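Local coordinates for protein adenylosuccinate lyase (Francisella tularensis subsp. tularensis SCHU S4, PDB 4EEI) that probably catalyses the release of fumarate from adenylosuccinate and from the succinyl-carboxamide precursor of AICAR, two steps of purine nucleotide biosynthesis, at residues L125-E130 with N329-L334; D59-V64 with F72-A77; K169-D174 with A220-I225. All blocks are in the same frame, centred on the assembly; numbering follows the deposited sequence.

Contact 1 (L125-E130 with N329-L334)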
ATOM      1  N   LEU B 125      24.277  16.460 -10.765  1.00 19.03           N
ATOM      2  CA  LEU B 125      25.546  16.280 -11.487  1.00 21.09           C
ATOM      3  C   LEU B 125      26.514  17.425 -11.192  1.00 25.51           C
ATOM      4  O   LEU B 125      27.735  17.228 -11.078  1.00 24.93           O
ATOM      5  CB  LEU B 125      25.292  16.154 -13.001  1.00 20.29           C
ATOM      6  CG  LEU B 125      26.514  15.863 -13.878  1.00 22.56           C
ATOM      7  CD1 LEU B 125      27.264  14.659 -13.350  1.00 25.11           C
ATOM      8  CD2 LEU B 125      26.118  15.644 -15.329  1.00 20.64           C
ATOM      9  N   THR B 126      25.973  18.636 -11.086  1.00 22.46           N
ATOM     10  CA  THR B 126      26.785  19.783 -10.723  1.00 23.37           C
ATOM     11  C   THR B 126      27.424  19.548  -9.367  1.00 22.40           C
ATOM     12  O   THR B 126      28.610  19.798  -9.185  1.00 25.06           O
ATOM     13  CB  THR B 126      25.966  21.076 -10.710  1.00 24.36           C
ATOM     14  OG1 THR B 126      25.626  21.431 -12.058  1.00 22.56           O
ATOM     15  CG2 THR B 126      26.771  22.210 -10.077  1.00 23.71           C
ATOM     16  N   LYS B 127      26.638  19.052  -8.419  1.00 20.07           N
ATOM     17  CA  LYS B 127      27.179  18.729  -7.104  1.00 24.24           C
ATOM     18  C   LYS B 127      28.200  17.582  -7.164  1.00 24.54           C
ATOM     19  O   LYS B 127      29.228  17.627  -6.495  1.00 25.47           O
ATOM     20  CB  LYS B 127      26.046  18.371  -6.151  1.00 21.30           C
ATOM     21  CG  LYS B 127      26.262  18.886  -4.739  1.00 26.83           C
ATOM     22  CD  LYS B 127      26.210  20.420  -4.666  1.00 29.60           C
ATOM     23  CE  LYS B 127      26.400  20.894  -3.229  1.00 29.61           C
ATOM     24  NZ  LYS B 127      25.981  22.309  -3.007  1.00 30.16           N
ATOM     25  N   ALA B 128      27.913  16.563  -7.969  1.00 22.86           N
ATOM     26  CA  ALA B 128      28.847  15.453  -8.164  1.00 23.70           C
ATOM     27  C   ALA B 128      30.186  15.892  -8.765  1.00 23.99           C
ATOM     28  O   ALA B 128      31.245  15.437  -8.321  1.00 25.92           O
ATOM     29  CB  ALA B 128      28.210  14.352  -9.010  1.00 23.64           C
ATOM     30  N   GLU B 129      30.163  16.763  -9.773  1.00 25.87           N
ATOM     31  CA  GLU B 129      31.415  17.214 -10.373  1.00 26.70           C
ATOM     32  C   GLU B 129      32.206  18.065  -9.383  1.00 27.85           C
ATOM     33  O   GLU B 129      33.431  17.994  -9.317  1.00 25.12           O
ATOM     34  CB  GLU B 129      31.158  18.013 -11.660  1.00 30.01           C
ATOM     35  CG  GLU B 129      30.455  17.217 -12.779  1.00 31.90           C
ATOM     36  CD  GLU B 129      31.397  16.290 -13.549  1.00 32.15           C
ATOM     37  OE1 GLU B 129      32.593  16.221 -13.202  1.00 32.40           O
ATOM     38  OE2 GLU B 129      30.943  15.627 -14.508  1.00 33.54           O
ATOM     39  N   GLU B 130      31.490  18.861  -8.600  1.00 25.91           N
ATOM     40  CA  GLU B 130      32.111  19.784  -7.653  1.00 30.03           C
ATOM     41  C   GLU B 130      32.817  19.022  -6.525  1.00 28.62           C
ATOM     42  O   GLU B 130      33.837  19.470  -6.007  1.00 28.09           O
ATOM     43  CB  GLU B 130      31.008  20.699  -7.110  1.00 36.38           C
ATOM     44  CG  GLU B 130      31.323  21.547  -5.909  1.00 46.64           C
ATOM     45  CD  GLU B 130      30.105  22.373  -5.486  1.00 56.50           C
ATOM     46  OE1 GLU B 130      29.752  22.351  -4.288  1.00 59.36           O
ATOM     47  OE2 GLU B 130      29.499  23.028  -6.362  1.00 61.43           O
ATOM     48  N   ASN B 329      16.734  23.013  -5.014  1.00 22.95           N
ATOM     49  CA  ASN B 329      17.290  24.168  -4.313  1.00 22.71           C
ATOM     50  C   ASN B 329      18.115  23.728  -3.105  1.00 21.12           C
ATOM     51  O   ASN B 329      19.144  24.322  -2.802  1.00 21.42           O
ATOM     52  CB  ASN B 329      16.177  25.127  -3.895  1.00 27.74           C
ATOM     53  CG  ASN B 329      15.547  25.846  -5.075  1.00 40.08           C
ATOM     54  OD1 ASN B 329      16.233  26.223  -6.033  1.00 40.63           O
ATOM     55  ND2 ASN B 329      14.232  26.053  -5.006  1.00 42.53           N
ATOM     56  N   THR B 330      17.658  22.684  -2.426  1.00 20.67           N
ATOM     57  CA  THR B 330      18.382  22.129  -1.283  1.00 25.82           C
ATOM     58  C   THR B 330      19.744  21.561  -1.705  1.00 23.27           C
ATOM     59  O   THR B 330      20.747  21.763  -1.025  1.00 25.46           O
ATOM     60  CB  THR B 330      17.537  21.050  -0.566  1.00 25.29           C
ATOM     61  OG1 THR B 330      16.398  21.673   0.051  1.00 26.64           O
ATOM     62  CG2 THR B 330      18.345  20.358   0.512  1.00 24.79           C
ATOM     63  N   ILE B 331      19.781  20.858  -2.832  1.00 21.37           N
ATOM     64  CA  ILE B 331      21.060  20.377  -3.358  1.00 23.72           C
ATOM     65  C   ILE B 331      21.967  21.556  -3.736  1.00 24.40           C
ATOM     66  O   ILE B 331      23.143  21.593  -3.342  1.00 22.57           O
ATOM     67  CB  ILE B 331      20.861  19.458  -4.577  1.00 23.78           C
ATOM     68  CG1 ILE B 331      20.121  18.178  -4.176  1.00 22.46           C
ATOM     69  CG2 ILE B 331      22.210  19.132  -5.226  1.00 22.04           C
ATOM     70  CD1 ILE B 331      20.874  17.313  -3.181  1.00 23.93           C
ATOM     71  N   ASP B 332      21.439  22.517  -4.498  1.00 25.42           N
ATOM     72  CA  ASP B 332      22.241  23.691  -4.869  1.00 26.46           C
ATOM     73  C   ASP B 332      22.850  24.388  -3.663  1.00 29.53           C
ATOM     74  O   ASP B 332      24.006  24.817  -3.707  1.00 27.55           O
ATOM     75  CB  ASP B 332      21.412  24.727  -5.646  1.00 27.30           C
ATOM     76  CG  ASP B 332      21.034  24.260  -7.034  1.00 35.00           C
ATOM     77  OD1 ASP B 332      21.699  23.336  -7.551  1.00 31.01           O
ATOM     78  OD2 ASP B 332      20.075  24.828  -7.611  1.00 34.75           O
ATOM     79  N   ASN B 333      22.071  24.512  -2.592  1.00 24.04           N
ATOM     80  CA  ASN B 333      22.492  25.325  -1.454  1.00 29.49           C
ATOM     81  C   ASN B 333      23.184  24.527  -0.350  1.00 24.13           C
ATOM     82  O   ASN B 333      23.652  25.101   0.627  1.00 26.36           O
ATOM     83  CB  ASN B 333      21.298  26.112  -0.890  1.00 32.43           C
ATOM     84  CG  ASN B 333      20.771  27.148  -1.868  1.00 36.27           C
ATOM     85  OD1 ASN B 333      21.535  27.779  -2.589  1.00 41.30           O
ATOM     86  ND2 ASN B 333      19.455  27.316  -1.904  1.00 35.42           N
ATOM     87  N   LEU B 334      23.245  23.210  -0.513  1.00 25.74           N
ATOM     88  CA  LEU B 334      23.892  22.337   0.469  1.00 22.69           C
ATOM     89  C   LEU B 334      25.354  22.750   0.687  1.00 26.37           C
ATOM     90  O   LEU B 334      26.079  22.996  -0.281  1.00 24.52           O
ATOM     91  CB  LEU B 334      23.834  20.877  -0.022  1.00 21.00           C
ATOM     92  CG  LEU B 334      24.213  19.772   0.965  1.00 22.07           C
ATOM     93  CD1 LEU B 334      23.207  19.748   2.115  1.00 21.64           C
ATOM     94  CD2 LEU B 334      24.253  18.395   0.280  1.00 23.00           C
TER
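K127 of helix 94-131 reaches over to the C-terminal end of helix 304-333 and places its ammonium group among three main-chain carbonyls there. NZ donates to L334 O at 2.8 Å and to I331 O at 2.9 Å, with a weak third bond to D332 O at 3.3 Å. The two strong bonds differ in geometry: the approach to I331 O is almost straight onto the carbonyl (C=O...N 163°), whereas L334 O is met at a bent 134°, the donor slightly tilted from its plane. I331 O also accepts L334 N at 3.3 Å, so this oxygen serves both that amide and the lysine. The methylenes follow the ammonium: K127 CE lies 3.3 Å from I331 O. Farther back, K127 CB touches I331 CG2 at 4.0 Å. After a bend at chi2 the rest of the chain runs extended to the carbonyls. Main-chain oxygens at a helix C-terminus carry the negative end of the dipole, so a buried ammonium is probably stabilised here. E130 OE1, one turn on from K127, adds a long ion pair to K127 NZ at 4.0 Å. Outward from this shell, F154 of helix 151-173 packs on K127, while L236 and I240 of helix 217-244 cover I331. The carboxylate of D332 is turned to S123 OG and K328 NZ and takes no direct part in the lysine's grip. The two segments run nearly parallel, at 19° with axes 10.0 Å apart, a spacing that the long lysine side chain spans. K127 ties the C-terminal ends of two long helices together, within the helical bundle characteristic of the fumarase/aspartase superfamily.

Contact 2 (D59-V64 with F72-A77)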
ATOM      1  N   ASP B  59     -21.698  25.581 -11.380  1.00 37.90           N
ATOM      2  CA  ASP B  59     -22.083  25.148 -10.041  1.00 42.05           C
ATOM      3  C   ASP B  59     -23.575  25.306  -9.749  1.00 41.91           C
ATOM      4  O   ASP B  59     -24.205  24.376  -9.242  1.00 41.64           O
ATOM      5  CB  ASP B  59     -21.258  25.872  -8.977  1.00 44.61           C
ATOM      6  CG  ASP B  59     -19.807  25.443  -8.985  1.00 49.13           C
ATOM      7  OD1 ASP B  59     -19.503  24.415  -9.627  1.00 52.83           O
ATOM      8  OD2 ASP B  59     -18.977  26.127  -8.349  1.00 52.09           O
ATOM      9  N   GLU B  60     -24.146  26.465 -10.067  1.00 42.50           N
ATOM     10  CA  GLU B  60     -25.573  26.655  -9.805  1.00 45.87           C
ATOM     11  C   GLU B  60     -26.444  25.734 -10.659  1.00 45.58           C
ATOM     12  O   GLU B  60     -27.453  25.216 -10.183  1.00 47.79           O
ATOM     13  CB  GLU B  60     -26.007  28.125  -9.922  1.00 54.32           C
ATOM     14  CG  GLU B  60     -25.342  28.943 -11.018  1.00 59.75           C
ATOM     15  CD  GLU B  60     -25.779  30.413 -10.993  1.00 64.23           C
ATOM     16  OE1 GLU B  60     -26.319  30.892 -12.014  1.00 62.14           O
ATOM     17  OE2 GLU B  60     -25.577  31.088  -9.958  1.00 67.27           O
ATOM     18  N   ILE B  61     -26.038  25.515 -11.907  1.00 42.18           N
ATOM     19  CA  ILE B  61     -26.746  24.595 -12.790  1.00 40.59           C
ATOM     20  C   ILE B  61     -26.619  23.157 -12.280  1.00 38.61           C
ATOM     21  O   ILE B  61     -27.576  22.374 -12.341  1.00 38.27           O
ATOM     22  CB  ILE B  61     -26.230  24.698 -14.248  1.00 40.69           C
ATOM     23  CG1 ILE B  61     -26.481  26.101 -14.801  1.00 42.46           C
ATOM     24  CG2 ILE B  61     -26.915  23.678 -15.135  1.00 44.34           C
ATOM     25  CD1 ILE B  61     -25.853  26.362 -16.156  1.00 43.07           C
ATOM     26  N   GLU B  62     -25.442  22.814 -11.765  1.00 35.18           N
ATOM     27  CA  GLU B  62     -25.199  21.461 -11.270  1.00 37.46           C
ATOM     28  C   GLU B  62     -26.071  21.125 -10.057  1.00 41.48           C
ATOM     29  O   GLU B  62     -26.402  19.960  -9.824  1.00 42.28           O
ATOM     30  CB  GLU B  62     -23.716  21.239 -10.951  1.00 36.68           C
ATOM     31  CG  GLU B  62     -23.395  19.796 -10.572  1.00 41.57           C
ATOM     32  CD  GLU B  62     -21.904  19.488 -10.551  1.00 45.58           C
ATOM     33  OE1 GLU B  62     -21.098  20.357 -10.952  1.00 47.44           O
ATOM     34  OE2 GLU B  62     -21.548  18.362 -10.137  1.00 43.73           O
ATOM     35  N   LYS B  63     -26.453  22.147  -9.295  1.00 43.73           N
ATOM     36  CA  LYS B  63     -27.386  21.951  -8.187  1.00 45.80           C
ATOM     37  C   LYS B  63     -28.708  21.334  -8.637  1.00 48.01           C
ATOM     38  O   LYS B  63     -29.328  20.571  -7.894  1.00 50.25           O
ATOM     39  CB  LYS B  63     -27.644  23.267  -7.457  1.00 44.09           C
ATOM     40  CG  LYS B  63     -26.597  23.585  -6.411  1.00 48.86           C
ATOM     41  CD  LYS B  63     -26.903  24.903  -5.711  1.00 54.91           C
ATOM     42  CE  LYS B  63     -25.937  25.148  -4.556  1.00 59.44           C
ATOM     43  NZ  LYS B  63     -26.267  26.386  -3.778  1.00 64.08           N
ATOM     44  N   VAL B  64     -29.131  21.668  -9.854  1.00 48.26           N
ATOM     45  CA  VAL B  64     -30.358  21.122 -10.422  1.00 49.07           C
ATOM     46  C   VAL B  64     -30.099  19.780 -11.101  1.00 48.57           C
ATOM     47  O   VAL B  64     -30.777  18.790 -10.827  1.00 50.51           O
ATOM     48  CB  VAL B  64     -30.956  22.067 -11.478  1.00 51.81           C
ATOM     49  CG1 VAL B  64     -32.372  21.640 -11.829  1.00 52.60           C
ATOM     50  CG2 VAL B  64     -30.948  23.500 -10.977  1.00 56.27           C
ATOM     51  N   PHE B  72     -22.044  21.828 -17.371  1.00 34.51           N
ATOM     52  CA  PHE B  72     -21.048  22.483 -18.215  1.00 34.01           C
ATOM     53  C   PHE B  72     -21.575  22.775 -19.623  1.00 30.82           C
ATOM     54  O   PHE B  72     -21.438  23.894 -20.123  1.00 29.90           O
ATOM     55  CB  PHE B  72     -19.779  21.629 -18.301  1.00 35.16           C
ATOM     56  CG  PHE B  72     -18.891  21.979 -19.467  1.00 37.01           C
ATOM     57  CD1 PHE B  72     -18.089  23.108 -19.427  1.00 36.80           C
ATOM     58  CD2 PHE B  72     -18.860  21.174 -20.603  1.00 39.79           C
ATOM     59  CE1 PHE B  72     -17.272  23.436 -20.493  1.00 36.41           C
ATOM     60  CE2 PHE B  72     -18.041  21.493 -21.675  1.00 38.82           C
ATOM     61  CZ  PHE B  72     -17.246  22.625 -21.618  1.00 35.19           C
ATOM     62  N   CYS B  73     -22.164  21.769 -20.265  1.00 30.54           N
ATOM     63  CA  CYS B  73     -22.717  21.961 -21.608  1.00 30.71           C
ATOM     64  C   CYS B  73     -23.784  23.049 -21.628  1.00 36.02           C
ATOM     65  O   CYS B  73     -23.809  23.908 -22.521  1.00 38.21           O
ATOM     66  CB  CYS B  73     -23.293  20.652 -22.145  1.00 32.80           C
ATOM     67  SG  CYS B  73     -22.043  19.399 -22.478  1.00 38.18           S
ATOM     68  N   THR B  74     -24.669  23.009 -20.638  1.00 36.93           N
ATOM     69  CA  THR B  74     -25.713  24.021 -20.520  1.00 39.23           C
ATOM     70  C   THR B  74     -25.096  25.405 -20.332  1.00 37.57           C
ATOM     71  O   THR B  74     -25.605  26.391 -20.868  1.00 36.97           O
ATOM     72  CB  THR B  74     -26.690  23.695 -19.372  1.00 43.05           C
ATOM     73  OG1 THR B  74     -27.326  22.436 -19.631  1.00 44.61           O
ATOM     74  CG2 THR B  74     -27.759  24.764 -19.239  1.00 46.34           C
ATOM     75  N   SER B  75     -23.989  25.489 -19.596  1.00 37.24           N
ATOM     76  CA  SER B  75     -23.357  26.796 -19.382  1.00 36.65           C
ATOM     77  C   SER B  75     -22.812  27.371 -20.692  1.00 35.51           C
ATOM     78  O   SER B  75     -22.800  28.585 -20.885  1.00 37.76           O
ATOM     79  CB  SER B  75     -22.250  26.727 -18.319  1.00 33.75           C
ATOM     80  OG  SER B  75     -21.056  26.175 -18.844  1.00 36.05           O
ATOM     81  N   ILE B  76     -22.370  26.495 -21.591  1.00 34.79           N
ATOM     82  CA  ILE B  76     -21.892  26.920 -22.909  1.00 36.33           C
ATOM     83  C   ILE B  76     -23.054  27.246 -23.856  1.00 38.74           C
ATOM     84  O   ILE B  76     -23.128  28.342 -24.425  1.00 39.01           O
ATOM     85  CB  ILE B  76     -21.011  25.834 -23.567  1.00 36.38           C
ATOM     86  CG1 ILE B  76     -19.771  25.528 -22.714  1.00 35.94           C
ATOM     87  CG2 ILE B  76     -20.629  26.247 -24.981  1.00 35.61           C
ATOM     88  CD1 ILE B  76     -18.956  26.756 -22.325  1.00 35.75           C
ATOM     89  N   ALA B  77     -23.953  26.281 -24.024  1.00 38.32           N
ATOM     90  CA  ALA B  77     -25.093  26.417 -24.929  1.00 43.19           C
ATOM     91  C   ALA B  77     -25.938  27.667 -24.681  1.00 43.71           C
ATOM     92  O   ALA B  77     -26.458  28.276 -25.627  1.00 44.26           O
ATOM     93  CB  ALA B  77     -25.967  25.168 -24.864  1.00 44.10           C
TER
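I61 of helix 55-65 bears on T74 and S75 of helix 68-77, and its side chain carries the first helix's half of the contact. CB points at the partner helix but remains 5.2 Å from T74 CG2, so the branches do the touching. CG2 stands anti to the backbone N and comes to 4.2 Å from T74 CB. The other branch, CG1, lies beside the backbone N (chi1 -62°), and chi2 of 172° extends it so that CD1 is delivered to the surface of the second helix. That terminal methyl meets T74 CG2 and the backbone N of S75, both at 4.0 Å, and S75 CB at 4.2 Å. It thus sits against the start of one residue and the methyl of the one before. T74 OG1 bonds to I70 O in its own helix, while CG2, anti to the backbone N, meets the isoleucine. S75 OG likewise donates within its helix, to F72 O at 2.6 Å, sharing that oxygen with I76 N; its CB, not its hydroxyl, is the side-chain atom near I61 CD1. Van der Waals contacts alone join the two segments. The helices are consecutive, and the short link between them holds H67, which binds AMP and succinate; the I61 side chain is about 8 Å from that of H67. A71 of helix 68-77 also touches I61. F72 packs onto M23, L24 and E27 of helix 16-33, and E62 forms a salt bridge with R4 of the second subunit.

Contact 3 (K169-D174 with A220-I225)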
ATOM      1  N   LYS B 169       9.919  10.652 -20.110  1.00 18.59           N
ATOM      2  CA  LYS B 169       9.988  11.109 -21.490  1.00 20.12           C
ATOM      3  C   LYS B 169       9.425  10.031 -22.430  1.00 21.42           C
ATOM      4  O   LYS B 169       8.808  10.348 -23.452  1.00 23.04           O
ATOM      5  CB  LYS B 169      11.420  11.501 -21.864  1.00 18.74           C
ATOM      6  CG  LYS B 169      11.874  12.832 -21.233  1.00 21.54           C
ATOM      7  CD  LYS B 169      13.269  13.228 -21.710  1.00 29.90           C
ATOM      8  CE  LYS B 169      13.591  14.670 -21.335  1.00 37.08           C
ATOM      9  NZ  LYS B 169      14.988  15.072 -21.665  1.00 39.51           N
ATOM     10  N   ASP B 170       9.629   8.762 -22.083  1.00 21.07           N
ATOM     11  CA  ASP B 170       9.026   7.671 -22.848  1.00 23.27           C
ATOM     12  C   ASP B 170       7.505   7.744 -22.770  1.00 22.63           C
ATOM     13  O   ASP B 170       6.810   7.563 -23.769  1.00 24.99           O
ATOM     14  CB  ASP B 170       9.490   6.303 -22.338  1.00 26.62           C
ATOM     15  CG  ASP B 170      10.906   5.958 -22.779  1.00 36.70           C
ATOM     16  OD1 ASP B 170      11.410   6.596 -23.729  1.00 38.82           O
ATOM     17  OD2 ASP B 170      11.508   5.038 -22.174  1.00 38.04           O
ATOM     18  N   PHE B 171       6.988   7.995 -21.578  1.00 19.54           N
ATOM     19  CA  PHE B 171       5.539   8.070 -21.398  1.00 21.59           C
ATOM     20  C   PHE B 171       5.013   9.290 -22.125  1.00 24.90           C
ATOM     21  O   PHE B 171       3.934   9.261 -22.705  1.00 27.52           O
ATOM     22  CB  PHE B 171       5.179   8.171 -19.926  1.00 19.78           C
ATOM     23  CG  PHE B 171       3.708   8.023 -19.654  1.00 22.94           C
ATOM     24  CD1 PHE B 171       2.876   9.134 -19.605  1.00 23.11           C
ATOM     25  CD2 PHE B 171       3.159   6.773 -19.448  1.00 20.67           C
ATOM     26  CE1 PHE B 171       1.502   8.986 -19.350  1.00 21.18           C
ATOM     27  CE2 PHE B 171       1.790   6.614 -19.196  1.00 21.44           C
ATOM     28  CZ  PHE B 171       0.963   7.720 -19.150  1.00 18.70           C
ATOM     29  N   GLN B 172       5.787  10.370 -22.101  1.00 22.21           N
ATOM     30  CA  GLN B 172       5.401  11.583 -22.808  1.00 24.97           C
ATOM     31  C   GLN B 172       5.246  11.329 -24.308  1.00 28.94           C
ATOM     32  O   GLN B 172       4.353  11.893 -24.949  1.00 31.03           O
ATOM     33  CB  GLN B 172       6.425  12.693 -22.548  1.00 26.05           C
ATOM     34  CG  GLN B 172       6.007  14.064 -23.052  1.00 27.19           C
ATOM     35  CD  GLN B 172       7.075  15.102 -22.803  1.00 30.81           C
ATOM     36  OE1 GLN B 172       6.795  16.208 -22.318  1.00 35.05           O
ATOM     37  NE2 GLN B 172       8.318  14.755 -23.135  1.00 24.11           N
ATOM     38  N   LYS B 173       6.109  10.486 -24.872  1.00 29.53           N
ATOM     39  CA  LYS B 173       6.022  10.163 -26.296  1.00 33.04           C
ATOM     40  C   LYS B 173       4.848   9.254 -26.587  1.00 34.31           C
ATOM     41  O   LYS B 173       4.223   9.361 -27.643  1.00 36.17           O
ATOM     42  CB  LYS B 173       7.277   9.447 -26.780  1.00 38.51           C
ATOM     43  CG  LYS B 173       8.521  10.296 -26.847  1.00 47.57           C
ATOM     44  CD  LYS B 173       9.684   9.447 -27.336  1.00 55.89           C
ATOM     45  CE  LYS B 173      11.005   9.937 -26.775  1.00 60.65           C
ATOM     46  NZ  LYS B 173      12.128   9.036 -27.155  1.00 65.20           N
ATOM     47  N   ASP B 174       4.530   8.395 -25.617  0.68 33.73           N
ATOM     48  CA  ASP B 174       3.545   7.323 -25.785  0.68 37.50           C
ATOM     49  C   ASP B 174       2.951   6.904 -24.431  0.68 36.05           C
ATOM     50  O   ASP B 174       3.485   6.008 -23.761  0.68 36.00           O
ATOM     51  CB  ASP B 174       4.223   6.126 -26.461  0.68 42.06           C
ATOM     52  CG  ASP B 174       3.309   4.913 -26.601  0.68 47.27           C
ATOM     53  OD1 ASP B 174       2.072   5.050 -26.472  0.68 48.05           O
ATOM     54  OD2 ASP B 174       3.840   3.810 -26.861  0.68 50.41           O
ATOM     55  N   ALA B 220      -2.394   4.789 -14.184  1.00 15.96           N
ATOM     56  CA  ALA B 220      -1.704   4.005 -13.166  1.00 15.13           C
ATOM     57  C   ALA B 220      -0.230   3.834 -13.513  1.00 17.77           C
ATOM     58  O   ALA B 220       0.622   3.789 -12.624  1.00 18.34           O
ATOM     59  CB  ALA B 220      -2.373   2.648 -12.978  1.00 16.09           C
ATOM     60  N   LYS B 221       0.078   3.722 -14.800  1.00 16.77           N
ATOM     61  CA  LYS B 221       1.464   3.560 -15.203  1.00 17.08           C
ATOM     62  C   LYS B 221       2.265   4.808 -14.841  1.00 18.48           C
ATOM     63  O   LYS B 221       3.363   4.709 -14.285  1.00 18.84           O
ATOM     64  CB  LYS B 221       1.573   3.282 -16.706  1.00 17.92           C
ATOM     65  CG  LYS B 221       3.024   3.322 -17.210  1.00 19.97           C
ATOM     66  CD  LYS B 221       3.156   2.772 -18.630  1.00 21.51           C
ATOM     67  CE  LYS B 221       4.605   2.840 -19.112  1.00 22.84           C
ATOM     68  NZ  LYS B 221       4.727   2.266 -20.486  1.00 20.84           N
ATOM     69  N   LEU B 222       1.709   5.983 -15.139  1.00 17.23           N
ATOM     70  CA  LEU B 222       2.370   7.247 -14.832  1.00 17.79           C
ATOM     71  C   LEU B 222       2.552   7.422 -13.329  1.00 20.41           C
ATOM     72  O   LEU B 222       3.632   7.806 -12.867  1.00 18.97           O
ATOM     73  CB  LEU B 222       1.573   8.430 -15.401  1.00 16.22           C
ATOM     74  CG  LEU B 222       2.095   9.828 -15.037  1.00 23.55           C
ATOM     75  CD1 LEU B 222       3.531  10.022 -15.503  1.00 20.50           C
ATOM     76  CD2 LEU B 222       1.209  10.919 -15.629  1.00 20.47           C
ATOM     77  N   ILE B 223       1.494   7.149 -12.572  1.00 16.40           N
ATOM     78  CA  ILE B 223       1.560   7.246 -11.115  1.00 17.78           C
ATOM     79  C   ILE B 223       2.591   6.268 -10.537  1.00 17.64           C
ATOM     80  O   ILE B 223       3.259   6.581  -9.547  1.00 21.25           O
ATOM     81  CB  ILE B 223       0.159   7.043 -10.496  1.00 19.41           C
ATOM     82  CG1 ILE B 223      -0.800   8.104 -11.040  1.00 16.14           C
ATOM     83  CG2 ILE B 223       0.207   7.091  -8.970  1.00 18.56           C
ATOM     84  CD1 ILE B 223      -0.414   9.528 -10.691  1.00 17.76           C
ATOM     85  N   SER B 224       2.730   5.095 -11.158  1.00 17.22           N
ATOM     86  CA  SER B 224       3.772   4.141 -10.766  1.00 19.71           C
ATOM     87  C   SER B 224       5.174   4.686 -10.996  1.00 19.30           C
ATOM     88  O   SER B 224       6.083   4.463 -10.180  1.00 16.89           O
ATOM     89  CB  SER B 224       3.606   2.816 -11.511  1.00 21.20           C
ATOM     90  OG  SER B 224       2.397   2.193 -11.109  1.00 28.44           O
ATOM     91  N   ILE B 225       5.368   5.388 -12.107  1.00 17.34           N
ATOM     92  CA  ILE B 225       6.650   6.060 -12.324  1.00 19.75           C
ATOM     93  C   ILE B 225       6.883   7.120 -11.238  1.00 20.25           C
ATOM     94  O   ILE B 225       7.994   7.276 -10.721  1.00 17.09           O
ATOM     95  CB  ILE B 225       6.723   6.723 -13.709  1.00 20.76           C
ATOM     96  CG1 ILE B 225       6.615   5.667 -14.812  1.00 20.36           C
ATOM     97  CG2 ILE B 225       8.032   7.508 -13.865  1.00 21.96           C
ATOM     98  CD1 ILE B 225       6.409   6.273 -16.201  1.00 16.68           C
TER
HETATM   99  O   HOH W   1       2.928   3.820 -22.016  1.00 32.78           O
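F171 lays its ring against K221 and L222 of the partner helix in an antiparallel helix pair of the long central bundle that marks this lyase superfamily. The local axes of helices 151-173 and 217-244 lie 11.1 Å apart and run at 164° to each other, and F171 gives up the most surface. Its CG lies anti to the backbone N (chi1 -170°), which carries the ring across to the second helix. L222 CB sits over one face in a CH-pi contact, 4.1 Å from the centroid of the F171 ring and 21° off the ring normal, displaced toward CZ and CE1; F171 CZ is its closest atom, at 3.9 Å. K221, the residue before L222, approaches the ring obliquely: its CG is 4.0 Å from F171 CE2, its CD 4.1 Å from F171 CD2, and the extended chain slides past F171 in the opposite direction. An aliphatic stem thus lies against the aromatic ring while the ammonium continues beyond it to D167 of the third subunit, where it forms a salt bridge. I225 CD1, at 4.4 Å from F171 CB, closes the base of the side chain more loosely. M110 of helix 94-131 also touches both F171 and L222, and F317 of helix 304-333 reaches L222, so those two helices pack here as well. A220 and S224 of helix 217-244 pack on L228 of the third subunit. One water forms a polar bridge between the segments: it accepts from K221 NZ at 2.8 Å and donates to D174 O at 2.9 Å.

How the contacts relate
Contact 2 closes first along the chain, then helix 94-131 opens contact 1, and the residues bringing contact 3 together all fall between the two halves of contact 1. Contacts 1 and 3 belong to one bundle: helices 94-131, 151-173, 217-244 and 304-333 each border both. The centres of contacts 1 and 3 are about 27 Å apart and their nearest atoms about 13 Å. Contact 2 lies apart, its centre about 51 Å from that of contact 1, across the chain's centre, and about 34 Å from that of contact 3. It joins two short helices near bound AMP. Contacts 2 and 3 each meet another subunit, whereas none touches the segments of contact 1.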